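Local coordinates for protein endoglucanase (PDB 6VC5) that probably cleaves internal beta-1,4-glucosidic linkages of cellulose and related beta-glucans, as a family 8 glycoside hydrolase, at residues 68-73 with 86-91; 96-101 with 118-123. All blocks are in the same frame, centred on the assembly; numbering follows the deposited sequence.

How the contacts relate
Contact 1 comes first along the chain and ends where helix 90-106 begins; contact 2 uses the middle of that same helix, so one helix carries a polar loop contact at its start and an apolar helix pair further on. Their centres lie about 11 Å apart, and each is about 14 Å from the centre of the chain. Direct contacts join them: the backbone N of A69 stands 2.8 Å from OD2 of D122, probably a hydrogen bond, and CD2 of L70 packs 3.6 Å from CG2 of V123. F71 of contact 1 also touches both I96 and I119, tying its loop to the two helices of contact 2.

Contact 1. Residues 68-73 with 86-91; sequences DALFSW and KNNATD
K86 has S72 OG lying against both its CA and its CD, because the lysine chain bends at chi2 (-57°); OG is 3.6 Å from CD. A water bound to S72 OG at 3.0 Å also receives a weak hydrogen bond from K86 NZ, whose stronger partner is the carbonyl of V83. At N87 the backbone makes the direct bond of the contact, W73 N giving its hydrogen to N87 O at 2.9 Å. The donor lies in the carbonyl plane, but the N-H is bent (136° at the hydrogen). The same oxygen sits at the edge of the W73 indole, 3.2 Å from CD1, because chi1 of 75° sets the ring between the backbone N and carbonyl; the indole NE1 is bonded to D85. The amide oxygen of N87 is taken by the backbone N of V142. N88 presses CB against F71 O at 3.1 Å, and its CA adds a C-H...O contact to that oxygen. The side chains of N88 and L70 cross obliquely, with L70 CD1 nearest ND2, while D93 and A141 hold the two ends of the amide. A89, at the N-cap position, gives its N-H to a water at 2.9 Å; this water can donate to F71 O, 2.7 Å away, though other acceptors compete for its protons. The CB of A89 packs on CB of W73. The contact thus fastens the loop between helix 49-62 and strand 74-76 to the entrance of helix 90-106, with helix 110-126 meeting D68, L70 and F71 and helix 33-46 touching F71.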
loop_
_atom_site.group_PDB
_atom_site.type_symbol
_atom_site.label_atom_id
_atom_site.label_comp_id
_atom_site.label_asym_id
_atom_site.label_seq_id
_atom_site.Cartn_x
_atom_site.Cartn_y
_atom_site.Cartn_z
ATOM N N ASP A 68 8.080 -17.490 10.414
ATOM C CA ASP A 68 8.054 -16.072 10.756
ATOM C C ASP A 68 6.614 -15.587 10.611
ATOM O O ASP A 68 5.719 -16.346 10.227
ATOM C CB ASP A 68 9.071 -15.243 9.949
ATOM C CG ASP A 68 8.876 -15.355 8.443
ATOM O OD1 ASP A 68 7.801 -14.982 7.934
ATOM O OD2 ASP A 68 9.822 -15.800 7.759
ATOM N N ALA A 69 6.387 -14.311 10.922
ATOM C CA ALA A 69 5.031 -13.778 10.940
ATOM C C ALA A 69 4.630 -13.095 9.636
ATOM O O ALA A 69 3.521 -12.566 9.548
ATOM C CB ALA A 69 4.853 -12.807 12.118
ATOM N N LEU A 70 5.490 -13.109 8.620
ATOM C CA LEU A 70 5.130 -12.523 7.335
ATOM C C LEU A 70 4.204 -13.470 6.570
ATOM O O LEU A 70 3.925 -14.591 7.008
ATOM C CB LEU A 70 6.389 -12.164 6.554
ATOM C CG LEU A 70 7.415 -11.316 7.315
ATOM C CD1 LEU A 70 8.587 -10.987 6.405
ATOM C CD2 LEU A 70 6.759 -10.041 7.813
ATOM N N PHE A 71 3.751 -13.031 5.393
ATOM C CA PHE A 71 2.685 -13.707 4.658
ATOM C C PHE A 71 3.137 -14.051 3.252
ATOM O O PHE A 71 3.696 -13.207 2.546
ATOM C CB PHE A 71 1.428 -12.823 4.581
ATOM C CG PHE A 71 0.826 -12.561 5.914
ATOM C CD1 PHE A 71 -0.211 -13.347 6.377
ATOM C CD2 PHE A 71 1.322 -11.538 6.716
ATOM C CE1 PHE A 71 -0.751 -13.139 7.629
ATOM C CE2 PHE A 71 0.784 -11.311 7.957
ATOM C CZ PHE A 71 -0.249 -12.114 8.421
ATOM N N SER A 72 2.869 -15.281 2.834
ATOM C CA SER A 72 3.015 -15.597 1.422
ATOM C C SER A 72 2.079 -14.704 0.617
ATOM O O SER A 72 0.958 -14.422 1.036
ATOM C CB SER A 72 2.664 -17.058 1.197
ATOM O OG SER A 72 3.569 -17.908 1.889
ATOM N N TRP A 73 2.548 -14.238 -0.542
ATOM C CA TRP A 73 1.832 -13.150 -1.203
ATOM C C TRP A 73 0.533 -13.601 -1.871
ATOM O O TRP A 73 -0.372 -12.776 -2.050
ATOM C CB TRP A 73 2.741 -12.423 -2.196
ATOM C CG TRP A 73 2.989 -13.157 -3.466
ATOM C CD1 TRP A 73 3.843 -14.213 -3.655
ATOM C CD2 TRP A 73 2.403 -12.880 -4.740
ATOM N NE1 TRP A 73 3.813 -14.609 -4.977
ATOM C CE2 TRP A 73 2.935 -13.806 -5.658
ATOM C CE3 TRP A 73 1.474 -11.933 -5.190
ATOM C CZ2 TRP A 73 2.563 -13.822 -7.004
ATOM C CZ3 TRP A 73 1.102 -11.950 -6.527
ATOM C CH2 TRP A 73 1.648 -12.889 -7.418
ATOM N N LYS A 86 6.426 -18.897 -1.523
ATOM C CA LYS A 86 6.432 -18.361 -0.166
ATOM C C LYS A 86 6.914 -16.919 -0.089
ATOM O O LYS A 86 6.942 -16.354 1.012
ATOM C CB LYS A 86 7.282 -19.239 0.759
ATOM C CG LYS A 86 6.857 -20.709 0.796
ATOM C CD LYS A 86 5.401 -20.882 1.197
ATOM C CE LYS A 86 5.075 -22.361 1.379
ATOM N NZ LYS A 86 3.624 -22.601 1.622
ATOM N N ASN A 87 7.292 -16.306 -1.212
ATOM C CA ASN A 87 7.722 -14.913 -1.188
ATOM C C ASN A 87 6.611 -14.029 -0.618
ATOM O O ASN A 87 5.420 -14.273 -0.839
ATOM C CB ASN A 87 8.082 -14.467 -2.609
ATOM C CG ASN A 87 8.975 -13.246 -2.635
ATOM O OD1 ASN A 87 9.613 -12.909 -1.643
ATOM N ND2 ASN A 87 9.043 -12.585 -3.786
ATOM N N ASN A 88 7.003 -13.004 0.126
ATOM C CA ASN A 88 6.067 -12.063 0.717
ATOM C C ASN A 88 6.048 -10.764 -0.080
ATOM O O ASN A 88 6.909 -10.507 -0.934
ATOM C CB ASN A 88 6.466 -11.772 2.163
ATOM C CG ASN A 88 7.758 -11.003 2.242
ATOM O OD1 ASN A 88 8.806 -11.489 1.795
ATOM N ND2 ASN A 88 7.693 -9.781 2.785
ATOM N N ALA A 89 5.031 -9.954 0.192
ATOM C CA ALA A 89 4.940 -8.590 -0.311
ATOM C C ALA A 89 4.803 -7.687 0.903
ATOM O O ALA A 89 3.817 -7.776 1.645
ATOM C CB ALA A 89 3.752 -8.404 -1.261
ATOM N N THR A 90 5.787 -6.813 1.102
ATOM C CA THR A 90 5.854 -6.060 2.346
ATOM C C THR A 90 4.645 -5.146 2.541
ATOM O O THR A 90 4.247 -4.891 3.684
ATOM C CB THR A 90 7.176 -5.299 2.366
ATOM O OG1 THR A 90 8.249 -6.249 2.315
ATOM C CG2 THR A 90 7.328 -4.477 3.643
ATOM N N ASP A 91 4.027 -4.658 1.460
ATOM C CA ASP A 91 2.848 -3.823 1.653
ATOM C C ASP A 91 1.682 -4.633 2.206
ATOM O O ASP A 91 0.941 -4.143 3.061
ATOM C CB ASP A 91 2.497 -3.028 0.388
ATOM C CG ASP A 91 2.004 -3.887 -0.763
ATOM O OD1 ASP A 91 2.409 -5.062 -0.886
ATOM O OD2 ASP A 91 1.229 -3.338 -1.585
HETATM O O HOH W 1 2.878 -10.676 2.002
HETATM O O HOH W 2 2.553 -20.174 3.588
#

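Contact 2. Residues 96-101 with 118-123; sequences IALALA and NIYGDV
Y120 lays one face of its ring over the methyl of A97, a CH-pi contact in which A97 CB stands 3.7 Å from the ring centroid and 18° off the normal. The methyl is displaced toward the rim, closest to CZ. With CG anti to its carbonyl carbon (chi1 -77°), the phenol reaches across to helix 96-101 and brings OH within 3.9 Å of L98 CB; the hydroxyl itself is hydrogen-bonded to S161. I119 meets the same methyl from its CG2 branch at 3.8 Å, so A97 lies against two successive residues of the opposing helix. The other branch of I119 ends in CD1, which touches L100 CD1 at 3.7 Å and I96 CG2 at 3.9 Å, both side chains crossing it at about a right angle. A leucine in place of Y120 would probably forfeit the aromatic face over the A97 methyl and leave S161 without its phenol partner. The short segments run roughly antiparallel, their N-to-C directions 148° apart and their axes 9.7 Å apart, as parts of two successive helices (90-106 and 110-126) of the (alpha/alpha)6 barrel of family 8 enzymes. Helices 33-46 and 49-62 pack against I96 and L100, whereas helix 159-169 adjoins L98, A101 and Y120.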
loop_
_atom_site.group_PDB
_atom_site.type_symbol
_atom_site.label_atom_id
_atom_site.label_comp_id
_atom_site.label_asym_id
_atom_site.label_seq_id
_atom_site.Cartn_x
_atom_site.Cartn_y
_atom_site.Cartn_z
ATOM N N ILE A 96 -1.934 -5.694 6.745
ATOM C CA ILE A 96 -2.504 -6.633 7.706
ATOM C C ILE A 96 -2.164 -6.200 9.133
ATOM O O ILE A 96 -3.024 -6.192 10.021
ATOM C CB ILE A 96 -2.018 -8.059 7.385
ATOM C CG1 ILE A 96 -2.636 -8.543 6.068
ATOM C CG2 ILE A 96 -2.351 -9.002 8.522
ATOM C CD1 ILE A 96 -2.006 -9.831 5.520
ATOM N N ALA A 97 -0.901 -5.828 9.376
ATOM C CA ALA A 97 -0.501 -5.401 10.713
ATOM C C ALA A 97 -1.255 -4.150 11.162
ATOM O O ALA A 97 -1.717 -4.075 12.306
ATOM C CB ALA A 97 1.008 -5.161 10.756
ATOM N N LEU A 98 -1.392 -3.157 10.277
ATOM C CA LEU A 98 -2.144 -1.955 10.640
ATOM C C LEU A 98 -3.593 -2.290 10.971
ATOM O O LEU A 98 -4.140 -1.796 11.966
ATOM C CB LEU A 98 -2.085 -0.926 9.512
ATOM C CG LEU A 98 -2.896 0.354 9.737
ATOM C CD1 LEU A 98 -2.410 1.112 10.949
ATOM C CD2 LEU A 98 -2.764 1.213 8.494
ATOM N N ALA A 99 -4.212 -3.168 10.173
ATOM C CA ALA A 99 -5.600 -3.552 10.427
ATOM C C ALA A 99 -5.753 -4.253 11.775
ATOM O O ALA A 99 -6.729 -4.019 12.504
ATOM C CB ALA A 99 -6.086 -4.462 9.299
ATOM N N LEU A 100 -4.811 -5.146 12.109
ATOM C CA LEU A 100 -4.840 -5.810 13.414
ATOM C C LEU A 100 -4.670 -4.821 14.560
ATOM O O LEU A 100 -5.321 -4.960 15.604
ATOM C CB LEU A 100 -3.753 -6.887 13.479
ATOM C CG LEU A 100 -4.139 -8.146 12.715
ATOM C CD1 LEU A 100 -2.914 -8.951 12.360
ATOM C CD2 LEU A 100 -5.115 -8.986 13.524
ATOM N N ALA A 101 -3.795 -3.829 14.388
ATOM C CA ALA A 101 -3.641 -2.793 15.403
ATOM C C ALA A 101 -4.944 -2.031 15.596
ATOM O O ALA A 101 -5.376 -1.794 16.726
ATOM C CB ALA A 101 -2.514 -1.839 15.011
ATOM N N ASN A 118 3.848 -8.970 16.320
ATOM C CA ASN A 118 4.641 -10.055 15.738
ATOM C C ASN A 118 4.984 -9.774 14.278
ATOM O O ASN A 118 6.129 -9.981 13.856
ATOM C CB ASN A 118 3.900 -11.382 15.860
ATOM C CG ASN A 118 3.863 -11.895 17.286
ATOM O OD1 ASN A 118 4.642 -11.456 18.132
ATOM N ND2 ASN A 118 2.950 -12.815 17.563
ATOM N N ILE A 119 4.010 -9.296 13.493
ATOM C CA ILE A 119 4.283 -8.954 12.096
ATOM C C ILE A 119 5.291 -7.817 12.012
ATOM O O ILE A 119 6.253 -7.869 11.231
ATOM C CB ILE A 119 2.980 -8.595 11.359
ATOM C CG1 ILE A 119 2.012 -9.781 11.372
ATOM C CG2 ILE A 119 3.276 -8.158 9.923
ATOM C CD1 ILE A 119 0.565 -9.391 11.078
ATOM N N TYR A 120 5.055 -6.742 12.773
ATOM C CA TYR A 120 5.948 -5.586 12.694
ATOM C C TYR A 120 7.367 -5.977 13.068
ATOM O O TYR A 120 8.331 -5.534 12.429
ATOM C CB TYR A 120 5.458 -4.469 13.618
ATOM C CG TYR A 120 4.280 -3.669 13.103
ATOM C CD1 TYR A 120 4.264 -3.143 11.816
ATOM C CD2 TYR A 120 3.202 -3.392 13.937
ATOM C CE1 TYR A 120 3.186 -2.388 11.354
ATOM C CE2 TYR A 120 2.122 -2.636 13.496
ATOM C CZ TYR A 120 2.116 -2.134 12.212
ATOM O OH TYR A 120 1.050 -1.386 11.773
ATOM N N GLY A 121 7.509 -6.810 14.103
ATOM C CA GLY A 121 8.828 -7.266 14.504
ATOM C C GLY A 121 9.566 -7.971 13.381
ATOM O O GLY A 121 10.767 -7.760 13.183
ATOM N N ASP A 122 8.862 -8.813 12.627
ATOM C CA ASP A 122 9.510 -9.523 11.529
ATOM C C ASP A 122 9.741 -8.649 10.294
ATOM O O ASP A 122 10.720 -8.869 9.574
ATOM C CB ASP A 122 8.740 -10.803 11.207
ATOM C CG ASP A 122 9.169 -11.966 12.095
ATOM O OD1 ASP A 122 10.293 -11.900 12.651
ATOM O OD2 ASP A 122 8.399 -12.938 12.243
ATOM N N VAL A 123 8.885 -7.660 10.025
ATOM C CA VAL A 123 9.205 -6.689 8.976
ATOM C C VAL A 123 10.506 -5.966 9.307
ATOM O O VAL A 123 11.402 -5.838 8.463
ATOM C CB VAL A 123 8.043 -5.702 8.767
ATOM C CG1 VAL A 123 8.469 -4.550 7.838
ATOM C CG2 VAL A 123 6.842 -6.417 8.191
#